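PDB 3KHP: MaoC family protein from Mycobacterium tuberculosis H37Rv, which probably acts as a (3R)-hydroxyacyl-thioester dehydratase of the MaoC/hydratase 2 family, interconverting 3-hydroxyacyl and trans-2-enoyl thioesters. Local coordinates for residues L47-G51 and V52-T56. Sequence-based numbering, arbitrary orientation.
Sequences LYAIG and VGAGT
Ala49 O takes two amide donors at the end of the helix: Ala54 N at 3.0 Å, tilted 35° from the carbonyl plane, and, weakly, Val52 N. Val52 N also closes the last helical turn on Tyr48 O at 2.9 Å. One residue on, Gly53 N bonds to Ile50 O at 2.8 Å, from well above that carbonyl's plane. With Gly53 at positive phi (95°), the Ala54-to-Ala49 and Gly53-to-Ile50 bonds make a Schellman motif that stops the helix. The turn out of the helix lays Ala54 CB 3.9 Å from Ala49 CB and sets Ala54 O against Ile50 CA, a nearly straight CA-H...O contact of 3.4 Å. On another side of the turn, Val52 CG1 lies over one face of the Tyr48 ring, 3.9 Å from CZ; Tyr48's chi1 of 171°, which puts CG opposite the backbone N, brings the ring to Val52, the two side chains meeting at a slant. Tyr48 OH is hydrogen-bonded with Thr76 OG1, and Tyr77 meets the ring edge-to-face. The end of helix 42-51 packs against helix 198-202, whose Tyr202 touches both Tyr48 and Val52, and against helix 59-62, which meets Ala49, Ile50 and Ala54.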
loop_
_atom_site.group_PDB
_atom_site.type_symbol
_atom_site.label_atom_id
_atom_site.label_comp_id
_atom_site.label_asym_id
_atom_site.label_seq_id
_atom_site.Cartn_x
_atom_site.Cartn_y
_atom_site.Cartn_z
ATOM N N LEU A 47 5.257 3.227 0.358
ATOM C CA LEU A 47 3.927 2.643 0.533
ATOM C C LEU A 47 2.997 3.539 1.340
ATOM O O LEU A 47 1.783 3.596 1.066
ATOM C CB LEU A 47 4.038 1.267 1.214
ATOM C CG LEU A 47 2.731 0.496 1.361
ATOM C CD1 LEU A 47 1.946 0.456 0.071
ATOM C CD2 LEU A 47 2.990 -0.941 1.871
ATOM N N TYR A 48 3.567 4.221 2.335
ATOM C CA TYR A 48 2.800 5.128 3.207
ATOM C C TYR A 48 2.340 6.295 2.357
ATOM O O TYR A 48 1.173 6.671 2.407
ATOM C CB TYR A 48 3.654 5.626 4.393
ATOM C CG TYR A 48 2.976 6.727 5.189
ATOM C CD1 TYR A 48 2.068 6.423 6.197
ATOM C CD2 TYR A 48 3.233 8.050 4.944
ATOM C CE1 TYR A 48 1.385 7.414 6.878
ATOM C CE2 TYR A 48 2.566 9.051 5.653
ATOM C CZ TYR A 48 1.670 8.718 6.634
ATOM O OH TYR A 48 1.034 9.683 7.352
ATOM N N ALA A 49 3.267 6.906 1.623
ATOM C CA ALA A 49 2.918 8.011 0.729
ATOM C C ALA A 49 1.722 7.647 -0.179
ATOM O O ALA A 49 0.786 8.403 -0.284
ATOM C CB ALA A 49 4.131 8.429 -0.144
ATOM N N ILE A 50 1.774 6.510 -0.862
ATOM C CA ILE A 50 0.661 6.112 -1.744
ATOM C C ILE A 50 -0.568 5.893 -0.877
ATOM O O ILE A 50 -1.638 6.271 -1.252
ATOM C CB ILE A 50 0.992 4.848 -2.537
ATOM C CG1 ILE A 50 2.087 5.140 -3.573
ATOM C CG2 ILE A 50 -0.240 4.287 -3.231
ATOM C CD1 ILE A 50 2.875 3.843 -4.017
ATOM N N GLY A 51 -0.361 5.338 0.326
ATOM C CA GLY A 51 -1.407 5.165 1.314
ATOM C C GLY A 51 -2.187 6.424 1.605
ATOM O O GLY A 51 -3.403 6.368 1.749
ATOM N N VAL A 52 -1.504 7.565 1.688
ATOM C CA VAL A 52 -2.188 8.809 1.952
ATOM C C VAL A 52 -2.399 9.614 0.661
ATOM O O VAL A 52 -2.653 10.827 0.672
ATOM C CB VAL A 52 -1.489 9.613 3.065
ATOM C CG1 VAL A 52 -1.579 8.840 4.393
ATOM C CG2 VAL A 52 -0.018 9.973 2.706
ATOM N N GLY A 53 -2.331 8.892 -0.451
ATOM C CA GLY A 53 -2.855 9.361 -1.695
ATOM C C GLY A 53 -1.886 10.048 -2.658
ATOM O O GLY A 53 -2.318 10.587 -3.658
ATOM N N ALA A 54 -0.609 10.072 -2.321
ATOM C CA ALA A 54 0.427 10.586 -3.189
ATOM C C ALA A 54 0.505 9.684 -4.410
ATOM O O ALA A 54 0.460 8.452 -4.267
ATOM C CB ALA A 54 1.791 10.575 -2.433
ATOM N N GLY A 55 0.668 10.294 -5.593
ATOM C CA GLY A 55 0.675 9.571 -6.881
ATOM C C GLY A 55 1.782 10.014 -7.851
ATOM O O GLY A 55 2.889 10.428 -7.453
ATOM N N THR A 56 1.473 9.932 -9.140
ATOM C CA THR A 56 2.391 10.368 -10.188
ATOM C C THR A 56 2.687 11.863 -10.171
ATOM O O THR A 56 3.577 12.288 -10.807
ATOM C CB THR A 56 1.826 10.000 -11.540
ATOM O OG1 THR A 56 0.501 10.557 -11.686
ATOM C CG2 THR A 56 1.811 8.464 -11.675
#